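Local coordinates for protein DNA polymerase III subunit beta (Deinococcus radiodurans, PDB 4TRT) that probably tethers DNA polymerases and other proteins to DNA and confers processivity, as a ring-shaped head-to-tail homodimer around the duplex, at residues 278-290 and 294-306. Sequence-based numbering, arbitrary orientation.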
ATOM      1  N   PHE A 278      11.777 -21.149 -22.465  1.00 36.98           N
ATOM      2  CA  PHE A 278      11.071 -22.346 -22.025  1.00 38.78           C
ATOM      3  C   PHE A 278      11.748 -23.498 -22.742  1.00 39.61           C
ATOM      4  O   PHE A 278      11.779 -23.500 -23.973  1.00 42.53           O
ATOM      5  CB  PHE A 278       9.630 -22.319 -22.506  1.00 37.30           C
ATOM      6  CG  PHE A 278       8.683 -21.588 -21.615  1.00 37.32           C
ATOM      7  CD1 PHE A 278       8.939 -20.300 -21.204  1.00 38.14           C
ATOM      8  CD2 PHE A 278       7.485 -22.172 -21.258  1.00 37.92           C
ATOM      9  CE1 PHE A 278       8.044 -19.620 -20.407  1.00 37.89           C
ATOM     10  CE2 PHE A 278       6.587 -21.500 -20.458  1.00 39.95           C
ATOM     11  CZ  PHE A 278       6.868 -20.215 -20.038  1.00 38.65           C
ATOM     12  N   LEU A 279      12.306 -24.450 -22.006  1.00 37.35           N
ATOM     13  CA  LEU A 279      12.873 -25.646 -22.621  1.00 38.64           C
ATOM     14  C   LEU A 279      12.155 -26.869 -22.067  1.00 37.33           C
ATOM     15  O   LEU A 279      12.267 -27.183 -20.889  1.00 36.71           O
ATOM     16  CB  LEU A 279      14.378 -25.752 -22.361  1.00 40.20           C
ATOM     17  CG  LEU A 279      15.097 -27.011 -22.871  1.00 42.50           C
ATOM     18  CD1 LEU A 279      15.027 -27.080 -24.388  1.00 45.03           C
ATOM     19  CD2 LEU A 279      16.543 -27.017 -22.387  1.00 43.09           C
ATOM     20  N   VAL A 280      11.409 -27.546 -22.925  1.00 37.17           N
ATOM     21  CA  VAL A 280      10.719 -28.787 -22.556  1.00 36.58           C
ATOM     22  C   VAL A 280      11.589 -29.956 -23.009  1.00 38.57           C
ATOM     23  O   VAL A 280      11.959 -30.044 -24.180  1.00 40.02           O
ATOM     24  CB  VAL A 280       9.314 -28.881 -23.203  1.00 36.44           C
ATOM     25  CG1 VAL A 280       8.578 -30.145 -22.732  1.00 34.65           C
ATOM     26  CG2 VAL A 280       8.493 -27.622 -22.915  1.00 33.06           C
ATOM     27  N   SER A 281      11.910 -30.851 -22.081  1.00 38.84           N
ATOM     28  CA  SER A 281      12.682 -32.031 -22.380  1.00 43.78           C
ATOM     29  C   SER A 281      12.592 -33.057 -21.258  1.00 43.50           C
ATOM     30  O   SER A 281      12.659 -32.688 -20.085  1.00 43.56           O
ATOM     31  CB  SER A 281      14.148 -31.649 -22.576  1.00 45.79           C
ATOM     32  OG  SER A 281      14.793 -32.727 -23.188  1.00 52.73           O
ATOM     33  N   GLU A 282      12.449 -34.332 -21.620  1.00 44.28           N
ATOM     34  CA  GLU A 282      12.538 -35.459 -20.680  1.00 46.81           C
ATOM     35  C   GLU A 282      11.665 -35.288 -19.444  1.00 43.58           C
ATOM     36  O   GLU A 282      12.118 -35.473 -18.328  1.00 47.03           O
ATOM     37  CB  GLU A 282      14.001 -35.697 -20.282  1.00 51.39           C
ATOM     38  CG  GLU A 282      14.873 -36.087 -21.458  1.00 56.08           C
ATOM     39  CD  GLU A 282      16.297 -36.404 -21.059  1.00 59.64           C
ATOM     40  OE1 GLU A 282      16.925 -35.570 -20.377  1.00 64.51           O
ATOM     41  OE2 GLU A 282      16.797 -37.477 -21.443  1.00 65.02           O
ATOM     42  N   GLY A 283      10.400 -34.938 -19.664  1.00 40.33           N
ATOM     43  CA  GLY A 283       9.442 -34.752 -18.585  1.00 40.11           C
ATOM     44  C   GLY A 283       9.770 -33.598 -17.659  1.00 37.44           C
ATOM     45  O   GLY A 283       9.354 -33.603 -16.500  1.00 38.67           O
ATOM     46  N   THR A 284      10.503 -32.606 -18.160  1.00 37.19           N
ATOM     47  CA  THR A 284      10.776 -31.392 -17.399  1.00 38.00           C
ATOM     48  C   THR A 284      10.570 -30.135 -18.242  1.00 37.05           C
ATOM     49  O   THR A 284      10.698 -30.165 -19.463  1.00 37.26           O
ATOM     50  CB  THR A 284      12.218 -31.362 -16.815  1.00 42.00           C
ATOM     51  OG1 THR A 284      13.175 -31.202 -17.867  1.00 43.02           O
ATOM     52  CG2 THR A 284      12.523 -32.624 -15.976  1.00 43.63           C
ATOM     53  N   LEU A 285      10.235 -29.035 -17.571  1.00 35.05           N
ATOM     54  CA  LEU A 285      10.237 -27.722 -18.186  1.00 35.58           C
ATOM     55  C   LEU A 285      11.303 -26.913 -17.463  1.00 37.82           C
ATOM     56  O   LEU A 285      11.243 -26.748 -16.241  1.00 37.16           O
ATOM     57  CB  LEU A 285       8.872 -27.048 -18.061  1.00 35.04           C
ATOM     58  CG  LEU A 285       8.804 -25.557 -18.399  1.00 35.91           C
ATOM     59  CD1 LEU A 285       9.196 -25.306 -19.860  1.00 35.70           C
ATOM     60  CD2 LEU A 285       7.408 -25.015 -18.112  1.00 33.98           C
ATOM     61  N   ARG A 286      12.280 -26.422 -18.213  1.00 39.56           N
ATOM     62  CA  ARG A 286      13.280 -25.528 -17.654  1.00 39.65           C
ATOM     63  C   ARG A 286      12.997 -24.110 -18.126  1.00 40.34           C
ATOM     64  O   ARG A 286      12.797 -23.862 -19.323  1.00 39.12           O
ATOM     65  CB  ARG A 286      14.677 -25.951 -18.079  1.00 42.80           C
ATOM     66  CG  ARG A 286      15.765 -25.243 -17.307  1.00 45.62           C
ATOM     67  CD  ARG A 286      17.123 -25.497 -17.908  1.00 49.76           C
ATOM     68  NE  ARG A 286      17.305 -24.724 -19.128  1.00 51.59           N
ATOM     69  CZ  ARG A 286      18.380 -24.809 -19.906  1.00 54.19           C
ATOM     70  NH1 ARG A 286      19.373 -25.640 -19.600  1.00 56.56           N
ATOM     71  NH2 ARG A 286      18.455 -24.061 -20.998  1.00 56.61           N
ATOM     72  N   LEU A 287      12.993 -23.181 -17.183  1.00 38.57           N
ATOM     73  CA  LEU A 287      12.859 -21.765 -17.489  1.00 38.51           C
ATOM     74  C   LEU A 287      14.217 -21.123 -17.298  1.00 40.70           C
ATOM     75  O   LEU A 287      14.894 -21.422 -16.308  1.00 39.24           O
ATOM     76  CB  LEU A 287      11.854 -21.129 -16.540  1.00 40.91           C
ATOM     77  CG  LEU A 287      10.493 -21.818 -16.602  1.00 41.20           C
ATOM     78  CD1 LEU A 287       9.605 -21.179 -15.557  1.00 42.60           C
ATOM     79  CD2 LEU A 287       9.891 -21.664 -17.991  1.00 39.10           C
ATOM     80  N   ALA A 288      14.621 -20.262 -18.233  1.00 40.01           N
ATOM     81  CA  ALA A 288      15.932 -19.593 -18.169  1.00 40.46           C
ATOM     82  C   ALA A 288      15.811 -18.138 -18.576  1.00 41.86           C
ATOM     83  O   ALA A 288      15.042 -17.786 -19.479  1.00 40.77           O
ATOM     84  CB  ALA A 288      16.955 -20.293 -19.054  1.00 41.35           C
ATOM     85  N   ALA A 289      16.571 -17.289 -17.894  1.00 41.98           N
ATOM     86  CA  ALA A 289      16.713 -15.902 -18.282  1.00 44.12           C
ATOM     87  C   ALA A 289      18.106 -15.445 -17.917  1.00 45.37           C
ATOM     88  O   ALA A 289      18.765 -16.025 -17.038  1.00 46.61           O
ATOM     89  CB  ALA A 289      15.653 -15.032 -17.609  1.00 42.87           C
ATOM     90  N   GLU A 290      18.556 -14.407 -18.599  1.00 46.68           N
ATOM     91  CA  GLU A 290      19.919 -13.935 -18.447  1.00 51.34           C
ATOM     92  C   GLU A 290      19.976 -12.470 -18.808  1.00 51.56           C
ATOM     93  O   GLU A 290      19.265 -12.020 -19.699  1.00 50.35           O
ATOM     94  CB  GLU A 290      20.848 -14.737 -19.354  1.00 54.98           C
ATOM     95  CG  GLU A 290      22.310 -14.385 -19.203  1.00 61.19           C
ATOM     96  CD  GLU A 290      23.231 -15.375 -19.897  1.00 65.75           C
ATOM     97  OE1 GLU A 290      22.725 -16.349 -20.498  1.00 66.63           O
ATOM     98  OE2 GLU A 290      24.465 -15.171 -19.848  1.00 71.97           O
ATOM     99  N   GLY A 294      23.301 -11.308 -14.072  1.00 55.91           N
ATOM    100  CA  GLY A 294      23.540 -12.730 -13.950  1.00 54.10           C
ATOM    101  C   GLY A 294      22.537 -13.509 -14.773  1.00 50.31           C
ATOM    102  O   GLY A 294      21.989 -12.990 -15.749  1.00 47.69           O
ATOM    103  N   ARG A 295      22.290 -14.750 -14.363  1.00 49.72           N
ATOM    104  CA  ARG A 295      21.436 -15.684 -15.110  1.00 48.05           C
ATOM    105  C   ARG A 295      20.720 -16.606 -14.135  1.00 45.99           C
ATOM    106  O   ARG A 295      21.249 -16.888 -13.049  1.00 44.63           O
ATOM    107  CB  ARG A 295      22.288 -16.470 -16.119  1.00 53.32           C
ATOM    108  CG  ARG A 295      23.027 -17.668 -15.546  1.00 58.94           C
ATOM    109  CD  ARG A 295      24.367 -17.962 -16.227  1.00 66.96           C
ATOM    110  NE  ARG A 295      24.802 -19.348 -15.972  1.00 70.96           N
ATOM    111  CZ  ARG A 295      26.072 -19.737 -15.828  1.00 75.10           C
ATOM    112  NH1 ARG A 295      27.080 -18.863 -15.879  1.00 78.35           N
ATOM    113  NH2 ARG A 295      26.339 -21.023 -15.604  1.00 76.04           N
ATOM    114  N   ALA A 296      19.515 -17.041 -14.507  1.00 41.06           N
ATOM    115  CA  ALA A 296      18.662 -17.853 -13.642  1.00 41.89           C
ATOM    116  C   ALA A 296      18.118 -19.012 -14.428  1.00 40.66           C
ATOM    117  O   ALA A 296      17.730 -18.824 -15.580  1.00 39.06           O
ATOM    118  CB  ALA A 296      17.483 -17.032 -13.132  1.00 39.63           C
ATOM    119  N   GLN A 297      18.023 -20.171 -13.781  1.00 41.73           N
ATOM    120  CA  GLN A 297      17.290 -21.312 -14.319  1.00 43.39           C
ATOM    121  C   GLN A 297      16.460 -21.962 -13.221  1.00 43.04           C
ATOM    122  O   GLN A 297      16.929 -22.093 -12.084  1.00 44.14           O
ATOM    123  CB  GLN A 297      18.249 -22.370 -14.853  1.00 47.17           C
ATOM    124  CG  GLN A 297      19.026 -21.941 -16.090  1.00 50.94           C
ATOM    125  CD  GLN A 297      19.972 -23.010 -16.610  1.00 55.75           C
ATOM    126  OE1 GLN A 297      20.288 -23.971 -15.908  1.00 56.73           O
ATOM    127  NE2 GLN A 297      20.443 -22.835 -17.846  1.00 58.24           N
ATOM    128  N   ASP A 298      15.243 -22.364 -13.570  1.00 40.02           N
ATOM    129  CA  ASP A 298      14.394 -23.165 -12.683  1.00 42.03           C
ATOM    130  C   ASP A 298      13.836 -24.346 -13.462  1.00 39.85           C
ATOM    131  O   ASP A 298      13.451 -24.194 -14.630  1.00 40.76           O
ATOM    132  CB  ASP A 298      13.265 -22.313 -12.117  1.00 41.75           C
ATOM    133  CG  ASP A 298      12.781 -22.800 -10.764  1.00 46.86           C
ATOM    134  OD1 ASP A 298      13.218 -23.874 -10.282  1.00 50.97           O
ATOM    135  OD2 ASP A 298      11.937 -22.101 -10.169  1.00 50.42           O
ATOM    136  N   THR A 299      13.809 -25.521 -12.840  1.00 39.65           N
ATOM    137  CA  THR A 299      13.369 -26.745 -13.539  1.00 39.77           C
ATOM    138  C   THR A 299      12.172 -27.359 -12.826  1.00 39.90           C
ATOM    139  O   THR A 299      12.212 -27.552 -11.604  1.00 41.25           O
ATOM    140  CB  THR A 299      14.518 -27.776 -13.649  1.00 41.75           C
ATOM    141  OG1 THR A 299      15.647 -27.180 -14.305  1.00 42.21           O
ATOM    142  CG2 THR A 299      14.096 -29.029 -14.438  1.00 41.00           C
ATOM    143  N   LEU A 300      11.114 -27.643 -13.594  1.00 37.31           N
ATOM    144  CA  LEU A 300       9.872 -28.218 -13.082  1.00 40.19           C
ATOM    145  C   LEU A 300       9.584 -29.561 -13.741  1.00 38.57           C
ATOM    146  O   LEU A 300       9.780 -29.708 -14.944  1.00 36.46           O
ATOM    147  CB  LEU A 300       8.681 -27.286 -13.367  1.00 40.53           C
ATOM    148  CG  LEU A 300       8.671 -25.892 -12.754  1.00 44.20           C
ATOM    149  CD1 LEU A 300       7.524 -25.061 -13.330  1.00 42.59           C
ATOM    150  CD2 LEU A 300       8.571 -25.974 -11.244  1.00 43.40           C
ATOM    151  N   SER A 301       9.096 -30.513 -12.947  1.00 37.74           N
ATOM    152  CA  SER A 301       8.568 -31.764 -13.467  1.00 39.52           C
ATOM    153  C   SER A 301       7.240 -31.500 -14.139  1.00 35.67           C
ATOM    154  O   SER A 301       6.416 -30.748 -13.625  1.00 34.98           O
ATOM    155  CB  SER A 301       8.372 -32.784 -12.344  1.00 41.89           C
ATOM    156  OG  SER A 301       9.604 -33.005 -11.696  1.00 48.18           O
ATOM    157  N   VAL A 302       7.048 -32.083 -15.314  1.00 35.42           N
ATOM    158  CA  VAL A 302       5.798 -31.926 -16.059  1.00 34.56           C
ATOM    159  C   VAL A 302       5.382 -33.261 -16.686  1.00 36.12           C
ATOM    160  O   VAL A 302       6.166 -34.208 -16.747  1.00 38.40           O
ATOM    161  CB  VAL A 302       5.920 -30.874 -17.193  1.00 32.81           C
ATOM    162  CG1 VAL A 302       6.298 -29.506 -16.624  1.00 31.52           C
ATOM    163  CG2 VAL A 302       6.931 -31.312 -18.256  1.00 33.23           C
ATOM    164  N   THR A 303       4.138 -33.319 -17.163  1.00 36.03           N
ATOM    165  CA  THR A 303       3.721 -34.397 -18.023  1.00 35.45           C
ATOM    166  C   THR A 303       3.740 -33.822 -19.416  1.00 34.82           C
ATOM    167  O   THR A 303       3.184 -32.750 -19.646  1.00 35.28           O
ATOM    168  CB  THR A 303       2.312 -34.853 -17.631  1.00 37.41           C
ATOM    169  OG1 THR A 303       2.320 -35.167 -16.237  1.00 35.85           O
ATOM    170  CG2 THR A 303       1.872 -36.071 -18.459  1.00 38.72           C
ATOM    171  N   GLN A 304       4.386 -34.506 -20.354  1.00 33.47           N
ATOM    172  CA  GLN A 304       4.456 -34.005 -21.706  1.00 35.31           C
ATOM    173  C   GLN A 304       3.964 -35.079 -22.658  1.00 34.81           C
ATOM    174  O   GLN A 304       4.104 -36.261 -22.373  1.00 39.26           O
ATOM    175  CB  GLN A 304       5.866 -33.522 -22.055  1.00 37.91           C
ATOM    176  CG  GLN A 304       6.919 -34.594 -22.064  1.00 39.79           C
ATOM    177  CD  GLN A 304       8.234 -34.065 -22.580  1.00 41.57           C
ATOM    178  OE1 GLN A 304       9.093 -33.698 -21.796  1.00 41.96           O
ATOM    179  NE2 GLN A 304       8.380 -33.989 -23.904  1.00 39.93           N
ATOM    180  N   GLY A 305       3.331 -34.663 -23.749  1.00 33.26           N
ATOM    181  CA  GLY A 305       2.963 -35.570 -24.811  1.00 35.38           C
ATOM    182  C   GLY A 305       2.967 -34.879 -26.149  1.00 35.11           C
ATOM    183  O   GLY A 305       3.029 -33.659 -26.218  1.00 32.29           O
ATOM    184  N   GLY A 306       2.898 -35.667 -27.221  1.00 35.72           N
ATOM    185  CA  GLY A 306       2.769 -35.106 -28.572  1.00 37.74           C
ATOM    186  C   GLY A 306       3.809 -35.637 -29.539  1.00 38.76           C
ATOM    187  O   GLY A 306       4.517 -36.587 -29.238  1.00 41.22           O
TER
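Strands 284-290 and 294-301 form an antiparallel beta hairpin in the C-terminal domain of the DNA polymerase III beta subunit. The non-hydrogen-bonded pairs T284-S301 and E290-R295 mark its two ends. L285, L287 and A289 make paired backbone hydrogen bonds with L300, D298 and A296. Strand 294-301 also pairs with a strand of the second subunit, so the sheet continues across the dimer interface. L287 and A289 lie on the face packed against helix 254-265, where D298 forms a salt bridge with R263. On the other face, the R286 guanidinium is sandwiched between L279 CD2 and the Q297 amide. The two planar groups are stacked, 25° apart, and Q297 NE2 is 3.5 Å from R286 CZ. CG anti to the backbone N (chi1 -168°) and a bend at chi3 carry the R286 guanidinium over the Q297 amide; its NH2 forms a salt bridge with E277. With an alanine here the guanidinium is gone, and E277 would probably lose its salt-bridge partner and the Q297 amide be freer to turn. Just past S301, V302 N still bonds to G283 O, and V302 CG1 packs 3.8 Å from L285 CB. At the type I' turn S281-T284, Q304 OE1 accepts a 2.8 Å hydrogen bond from G283 N, with the donor 37° above the amide carbonyl plane.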